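Local atomic coordinates of serine protease inhibitor 4, isoform B (Drosophila melanogaster, PDB entry 4P0F), a protein that probably inhibits serine proteases, and perhaps cysteine proteases too, as a member of the serpin family. Residues P308-A320 with A331-R343. Sequence-based numbering, arbitrary orientation.
Sequences PEPLKVSAIIHKA and AAAATGMAVRRKR
Arg340 and Lys312, a hydrogen-bonded antiparallel pair, show how a cleaved serpin holds its inserted reactive-centre strand: strand 331-341 lies in the central sheet between 311-320 and strand 161-174. Followed outward from CB, Arg340 CG, set between the backbone N and the carbonyl carbon (chi1 56°), comes 3.5 Å from Lys312 O, the same oxygen that accepts the straight bond from Arg340 N. Arg340 CD then packs on Ser314 CB at 3.8 Å, with Lys312 CE alongside. Beyond the bend at chi3, Arg340 NE (2.8 Å) and NH2 converge side-on upon Arg341 O, which lies in the guanidinium plane; NH2 also meets Glu160 in a salt bridge. Replaced by alanine, this position would probably leave Glu160 without its charged mate and Arg341 O without its two side-chain donors.

Between Val313 and Ala315 a beta bulge shifts the register by one residue, and Ala338 O receives Ser314 N while Ala338 N reaches Ala315 O. On the face turned to helix 38-49, Met337 CG lies 3.8 Å from Ile316 CG2, and Thr335 OG1 meets His318 ND1 at 2.8 Å, at the edge of the ring. Ser37 N is hydrogen-bonded to His318 NE2, and Ser40 OG to Thr335 OG1. The chemistry implies main-chain bonds that depend little on sequence, one buried, mostly apolar face with His318-Thr335 as its polar element, and another where Lys312, Arg340 and Lys319 stand among small and apolar residues.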
ATOM      1  N   PRO A 308     -16.170   3.382 -28.555  1.00 21.81           N
ATOM      2  CA  PRO A 308     -14.836   3.519 -29.151  1.00 25.69           C
ATOM      3  C   PRO A 308     -14.068   4.779 -28.719  1.00 21.83           C
ATOM      4  O   PRO A 308     -12.954   4.992 -29.206  1.00 25.66           O
ATOM      5  CB  PRO A 308     -15.135   3.554 -30.652  1.00 26.89           C
ATOM      6  CG  PRO A 308     -16.473   4.143 -30.748  1.00 30.45           C
ATOM      7  CD  PRO A 308     -17.236   3.686 -29.531  1.00 22.42           C
ATOM      8  N   GLU A 309     -14.624   5.573 -27.807  1.00 21.64           N
ATOM      9  CA  GLU A 309     -13.933   6.756 -27.294  1.00 19.83           C
ATOM     10  C   GLU A 309     -12.559   6.408 -26.752  1.00 19.37           C
ATOM     11  O   GLU A 309     -12.449   5.571 -25.858  1.00 20.68           O
ATOM     12  CB  GLU A 309     -14.725   7.420 -26.167  1.00 19.57           C
ATOM     13  CG  GLU A 309     -16.030   8.047 -26.606  1.00 21.44           C
ATOM     14  CD  GLU A 309     -16.876   8.526 -25.445  1.00 25.87           C
ATOM     15  OE1 GLU A 309     -16.353   8.589 -24.314  1.00 24.26           O
ATOM     16  OE2 GLU A 309     -18.074   8.828 -25.663  1.00 28.56           O
ATOM     17  N   PRO A 310     -11.506   7.045 -27.280  1.00 20.21           N
ATOM     18  CA  PRO A 310     -10.200   6.837 -26.649  1.00 18.30           C
ATOM     19  C   PRO A 310     -10.170   7.363 -25.215  1.00 20.78           C
ATOM     20  O   PRO A 310     -10.753   8.415 -24.931  1.00 21.19           O
ATOM     21  CB  PRO A 310      -9.248   7.630 -27.548  1.00 22.48           C
ATOM     22  CG  PRO A 310      -9.925   7.695 -28.846  1.00 27.56           C
ATOM     23  CD  PRO A 310     -11.383   7.780 -28.550  1.00 24.90           C
ATOM     24  N   LEU A 311      -9.487   6.629 -24.335  1.00 18.76           N
ATOM     25  CA  LEU A 311      -9.444   6.935 -22.905  1.00 16.89           C
ATOM     26  C   LEU A 311      -8.016   7.129 -22.430  1.00 14.56           C
ATOM     27  O   LEU A 311      -7.076   6.631 -23.051  1.00 17.92           O
ATOM     28  CB  LEU A 311     -10.082   5.806 -22.081  1.00 16.73           C
ATOM     29  CG  LEU A 311     -11.485   5.338 -22.487  1.00 19.44           C
ATOM     30  CD1 LEU A 311     -11.907   4.156 -21.618  1.00 18.23           C
ATOM     31  CD2 LEU A 311     -12.486   6.468 -22.379  1.00 20.06           C
ATOM     32  N   LYS A 312      -7.861   7.841 -21.316  1.00 15.10           N
ATOM     33  CA  LYS A 312      -6.579   7.922 -20.625  1.00 14.43           C
ATOM     34  C   LYS A 312      -6.792   8.086 -19.118  1.00 15.82           C
ATOM     35  O   LYS A 312      -7.880   8.400 -18.657  1.00 15.28           O
ATOM     36  CB  LYS A 312      -5.735   9.075 -21.171  1.00 17.54           C
ATOM     37  CG  LYS A 312      -6.243  10.447 -20.811  1.00 16.65           C
ATOM     38  CD  LYS A 312      -5.393  11.527 -21.455  1.00 20.97           C
ATOM     39  CE  LYS A 312      -5.911  12.912 -21.113  1.00 31.95           C
ATOM     40  NZ  LYS A 312      -5.040  13.969 -21.704  1.00 33.06           N
ATOM     41  N   VAL A 313      -5.738   7.858 -18.347  1.00 15.77           N
ATOM     42  CA  VAL A 313      -5.808   8.026 -16.901  1.00 15.47           C
ATOM     43  C   VAL A 313      -5.556   9.483 -16.528  1.00 17.76           C
ATOM     44  O   VAL A 313      -4.551  10.062 -16.939  1.00 17.43           O
ATOM     45  CB  VAL A 313      -4.783   7.106 -16.200  1.00 13.90           C
ATOM     46  CG1 VAL A 313      -4.740   7.369 -14.710  1.00 14.82           C
ATOM     47  CG2 VAL A 313      -5.111   5.649 -16.478  1.00 13.98           C
ATOM     48  N   SER A 314      -6.468  10.075 -15.756  1.00 17.09           N
ATOM     49  CA  SER A 314      -6.327  11.468 -15.326  1.00 16.69           C
ATOM     50  C   SER A 314      -5.782  11.617 -13.910  1.00 21.49           C
ATOM     51  O   SER A 314      -5.276  12.677 -13.554  1.00 24.92           O
ATOM     52  CB  SER A 314      -7.674  12.185 -15.404  1.00 21.97           C
ATOM     53  OG  SER A 314      -8.673  11.415 -14.764  1.00 26.18           O
ATOM     54  N   ALA A 315      -5.930  10.580 -13.090  1.00 17.24           N
ATOM     55  CA  ALA A 315      -5.398  10.629 -11.732  1.00 17.91           C
ATOM     56  C   ALA A 315      -5.256   9.245 -11.131  1.00 16.17           C
ATOM     57  O   ALA A 315      -6.053   8.351 -11.406  1.00 17.82           O
ATOM     58  CB  ALA A 315      -6.292  11.487 -10.848  1.00 20.33           C
ATOM     59  N   ILE A 316      -4.220   9.071 -10.305  1.00 16.99           N
ATOM     60  CA  ILE A 316      -4.098   7.901  -9.451  1.00 16.12           C
ATOM     61  C   ILE A 316      -3.867   8.428  -8.048  1.00 18.71           C
ATOM     62  O   ILE A 316      -2.852   9.065  -7.801  1.00 19.45           O
ATOM     63  CB  ILE A 316      -2.927   6.968  -9.835  1.00 16.99           C
ATOM     64  CG1 ILE A 316      -2.982   6.593 -11.316  1.00 16.68           C
ATOM     65  CG2 ILE A 316      -2.944   5.724  -8.944  1.00 17.25           C
ATOM     66  CD1 ILE A 316      -1.826   5.695 -11.775  1.00 21.14           C
ATOM     67  N   ILE A 317      -4.824   8.212  -7.149  1.00 16.15           N
ATOM     68  CA  ILE A 317      -4.738   8.776  -5.804  1.00 15.43           C
ATOM     69  C   ILE A 317      -4.619   7.649  -4.792  1.00 16.55           C
ATOM     70  O   ILE A 317      -5.365   6.682  -4.843  1.00 15.48           O
ATOM     71  CB  ILE A 317      -5.963   9.651  -5.480  1.00 18.25           C
ATOM     72  CG1 ILE A 317      -6.042  10.827  -6.457  1.00 21.37           C
ATOM     73  CG2 ILE A 317      -5.874  10.171  -4.061  1.00 22.01           C
ATOM     74  CD1 ILE A 317      -7.407  11.469  -6.549  1.00 23.48           C
ATOM     75  N   HIS A 318      -3.663   7.777  -3.878  1.00 14.82           N
ATOM     76  CA  HIS A 318      -3.467   6.781  -2.846  1.00 14.49           C
ATOM     77  C   HIS A 318      -3.470   7.456  -1.502  1.00 14.05           C
ATOM     78  O   HIS A 318      -2.826   8.491  -1.320  1.00 15.09           O
ATOM     79  CB  HIS A 318      -2.155   6.033  -3.049  1.00 15.93           C
ATOM     80  CG  HIS A 318      -1.955   4.894  -2.102  1.00 12.63           C
ATOM     81  ND1 HIS A 318      -2.639   3.703  -2.213  1.00 13.83           N
ATOM     82  CD2 HIS A 318      -1.136   4.757  -1.033  1.00 15.49           C
ATOM     83  CE1 HIS A 318      -2.242   2.879  -1.261  1.00 18.79           C
ATOM     84  NE2 HIS A 318      -1.334   3.496  -0.527  1.00 15.83           N
ATOM     85  N   LYS A 319      -4.201   6.864  -0.570  1.00 13.15           N
ATOM     86  CA  LYS A 319      -4.218   7.346   0.809  1.00 14.28           C
ATOM     87  C   LYS A 319      -4.055   6.175   1.747  1.00 18.30           C
ATOM     88  O   LYS A 319      -4.623   5.116   1.515  1.00 16.96           O
ATOM     89  CB  LYS A 319      -5.517   8.084   1.116  1.00 18.24           C
ATOM     90  CG  LYS A 319      -5.672   9.416   0.423  1.00 31.05           C
ATOM     91  CD  LYS A 319      -6.716  10.284   1.149  1.00 56.01           C
ATOM     92  CE  LYS A 319      -6.998  11.579   0.383  1.00 64.98           C
ATOM     93  NZ  LYS A 319      -8.055  12.465   0.988  1.00 48.13           N
ATOM     94  N   ALA A 320      -3.292   6.376   2.820  1.00 16.31           N
ATOM     95  CA  ALA A 320      -3.053   5.305   3.778  1.00 14.35           C
ATOM     96  C   ALA A 320      -2.939   5.848   5.207  1.00 16.72           C
ATOM     97  O   ALA A 320      -2.664   7.030   5.432  1.00 16.09           O
ATOM     98  CB  ALA A 320      -1.813   4.530   3.395  1.00 14.60           C
ATOM     99  N   ALA A 331      -4.498  -0.568  10.237  1.00 19.25           N
ATOM    100  CA  ALA A 331      -4.014   0.106   9.046  1.00 17.26           C
ATOM    101  C   ALA A 331      -5.061   0.022   7.962  1.00 16.51           C
ATOM    102  O   ALA A 331      -5.854  -0.912   7.928  1.00 19.36           O
ATOM    103  CB  ALA A 331      -2.715  -0.506   8.564  1.00 19.69           C
ATOM    104  N   ALA A 332      -5.061   1.017   7.082  1.00 17.96           N
ATOM    105  CA  ALA A 332      -5.984   1.031   5.970  1.00 13.98           C
ATOM    106  C   ALA A 332      -5.378   1.817   4.830  1.00 15.09           C
ATOM    107  O   ALA A 332      -4.538   2.686   5.039  1.00 16.38           O
ATOM    108  CB  ALA A 332      -7.319   1.636   6.377  1.00 20.33           C
ATOM    109  N   ALA A 333      -5.820   1.511   3.620  1.00 15.97           N
ATOM    110  CA  ALA A 333      -5.400   2.274   2.467  1.00 14.19           C
ATOM    111  C   ALA A 333      -6.430   2.117   1.367  1.00 14.04           C
ATOM    112  O   ALA A 333      -7.224   1.180   1.379  1.00 15.18           O
ATOM    113  CB  ALA A 333      -4.034   1.818   1.979  1.00 13.76           C
ATOM    114  N   ALA A 334      -6.396   3.031   0.410  1.00 15.92           N
ATOM    115  CA  ALA A 334      -7.180   2.870  -0.803  1.00 14.56           C
ATOM    116  C   ALA A 334      -6.467   3.539  -1.954  1.00 13.10           C
ATOM    117  O   ALA A 334      -5.717   4.497  -1.760  1.00 14.02           O
ATOM    118  CB  ALA A 334      -8.597   3.442  -0.629  1.00 16.10           C
ATOM    119  N   THR A 335      -6.688   2.992  -3.148  1.00 15.23           N
ATOM    120  CA  THR A 335      -6.151   3.538  -4.380  1.00 13.25           C
ATOM    121  C   THR A 335      -7.298   3.732  -5.372  1.00 12.91           C
ATOM    122  O   THR A 335      -8.081   2.815  -5.595  1.00 16.55           O
ATOM    123  CB  THR A 335      -5.090   2.616  -5.009  1.00 12.71           C
ATOM    124  OG1 THR A 335      -4.102   2.253  -4.035  1.00 15.14           O
ATOM    125  CG2 THR A 335      -4.406   3.305  -6.180  1.00 14.93           C
ATOM    126  N   GLY A 336      -7.406   4.942  -5.916  1.00 14.78           N
ATOM    127  CA  GLY A 336      -8.418   5.255  -6.909  1.00 13.81           C
ATOM    128  C   GLY A 336      -7.758   5.735  -8.186  1.00 14.26           C
ATOM    129  O   GLY A 336      -6.926   6.639  -8.158  1.00 18.17           O
ATOM    130  N   MET A 337      -8.145   5.121  -9.304  1.00 14.40           N
ATOM    131  CA  MET A 337      -7.642   5.505 -10.623  1.00 13.16           C
ATOM    132  C   MET A 337      -8.777   6.053 -11.452  1.00 15.45           C
ATOM    133  O   MET A 337      -9.719   5.324 -11.745  1.00 17.20           O
ATOM    134  CB  MET A 337      -7.028   4.319 -11.355  1.00 21.68           C
ATOM    135  CG  MET A 337      -5.690   3.830 -10.801  1.00 54.20           C
ATOM    136  SD  MET A 337      -4.896   2.583 -11.852  1.00 39.50           S
ATOM    137  CE  MET A 337      -5.390   3.208 -13.466  1.00 14.10           C
ATOM    138  N   ALA A 338      -8.690   7.323 -11.824  1.00 16.25           N
ATOM    139  CA  ALA A 338      -9.721   7.951 -12.654  1.00 15.55           C
ATOM    140  C   ALA A 338      -9.348   7.831 -14.116  1.00 17.33           C
ATOM    141  O   ALA A 338      -8.246   8.192 -14.496  1.00 16.81           O
ATOM    142  CB  ALA A 338      -9.899   9.399 -12.269  1.00 19.01           C
ATOM    143  N   VAL A 339     -10.289   7.343 -14.926  1.00 15.44           N
ATOM    144  CA  VAL A 339     -10.094   7.165 -16.365  1.00 14.60           C
ATOM    145  C   VAL A 339     -11.104   8.044 -17.079  1.00 15.13           C
ATOM    146  O   VAL A 339     -12.293   8.000 -16.764  1.00 17.47           O
ATOM    147  CB  VAL A 339     -10.268   5.695 -16.782  1.00 16.35           C
ATOM    148  CG1 VAL A 339     -10.124   5.524 -18.291  1.00 20.82           C
ATOM    149  CG2 VAL A 339      -9.251   4.813 -16.059  1.00 15.49           C
ATOM    150  N   ARG A 340     -10.618   8.860 -18.010  1.00 15.31           N
ATOM    151  CA  ARG A 340     -11.449   9.832 -18.714  1.00 16.44           C
ATOM    152  C   ARG A 340     -11.353   9.653 -20.216  1.00 18.32           C
ATOM    153  O   ARG A 340     -10.408   9.073 -20.720  1.00 17.47           O
ATOM    154  CB  ARG A 340     -11.025  11.257 -18.350  1.00 19.09           C
ATOM    155  CG  ARG A 340      -9.552  11.529 -18.634  1.00 21.67           C
ATOM    156  CD  ARG A 340      -9.244  13.003 -18.728  1.00 23.44           C
ATOM    157  NE  ARG A 340      -9.891  13.581 -19.901  1.00 23.77           N
ATOM    158  CZ  ARG A 340     -10.045  14.881 -20.114  1.00 31.90           C
ATOM    159  NH1 ARG A 340      -9.599  15.765 -19.233  1.00 41.01           N
ATOM    160  NH2 ARG A 340     -10.661  15.291 -21.214  1.00 28.22           N
ATOM    161  N   ARG A 341     -12.323  10.171 -20.948  1.00 21.00           N
ATOM    162  CA  ARG A 341     -12.155  10.200 -22.391  1.00 17.68           C
ATOM    163  C   ARG A 341     -11.115  11.265 -22.724  1.00 20.53           C
ATOM    164  O   ARG A 341     -11.034  12.297 -22.060  1.00 21.30           O
ATOM    165  CB  ARG A 341     -13.480  10.467 -23.093  1.00 21.64           C
ATOM    166  CG  ARG A 341     -14.143  11.769 -22.746  1.00 28.66           C
ATOM    167  CD  ARG A 341     -15.047  12.202 -23.897  1.00 34.17           C
ATOM    168  NE  ARG A 341     -14.254  12.559 -25.069  1.00 34.42           N
ATOM    169  CZ  ARG A 341     -14.720  12.605 -26.316  1.00 43.49           C
ATOM    170  NH1 ARG A 341     -15.988  12.318 -26.571  1.00 44.54           N
ATOM    171  NH2 ARG A 341     -13.910  12.938 -27.313  1.00 47.61           N
ATOM    172  N   LYS A 342     -10.286  10.999 -23.728  1.00 26.14           N
ATOM    173  CA  LYS A 342      -9.393  12.030 -24.235  1.00 26.38           C
ATOM    174  C   LYS A 342     -10.225  13.154 -24.828  1.00 28.02           C
ATOM    175  O   LYS A 342     -11.220  12.914 -25.519  1.00 30.91           O
ATOM    176  CB  LYS A 342      -8.435  11.464 -25.289  1.00 26.42           C
ATOM    177  CG  LYS A 342      -7.627  10.257 -24.812  1.00 24.97           C
ATOM    178  CD  LYS A 342      -6.675   9.763 -25.906  1.00 25.26           C
ATOM    179  CE  LYS A 342      -5.996   8.435 -25.539  1.00 24.00           C
ATOM    180  NZ  LYS A 342      -5.314   7.869 -26.751  1.00 24.53           N
ATOM    181  N   ARG A 343      -9.817  14.389 -24.561  1.00 32.99           N
ATOM    182  CA  ARG A 343     -10.490  15.548 -25.133  1.00 35.16           C
ATOM    183  C   ARG A 343     -10.545  15.447 -26.655  1.00 40.33           C
ATOM    184  O   ARG A 343     -11.627  15.417 -27.244  1.00 50.75           O
ATOM    185  CB  ARG A 343      -9.771  16.830 -24.719  1.00 54.90           C
ATOM    186  CG  ARG A 343     -10.633  18.082 -24.763  1.00 69.79           C
ATOM    187  CD  ARG A 343      -9.799  19.341 -24.539  1.00 82.11           C
ATOM    188  NE  ARG A 343      -8.570  19.326 -25.332  1.00 85.56           N
ATOM    189  CZ  ARG A 343      -7.371  18.963 -24.875  1.00 80.58           C
ATOM    190  NH1 ARG A 343      -7.204  18.589 -23.608  1.00 67.82           N
ATOM    191  NH2 ARG A 343      -6.327  18.978 -25.693  1.00 84.01           N
TER
HETATM  192  O   HOH W   1     -18.240  11.565 -25.088  1.00 28.39           O
HETATM  193  O   HOH W   2     -11.872  10.433 -26.643  1.00 29.13           O
HETATM  194  O   HOH W   3      -7.296  14.829 -23.360  1.00 36.22           O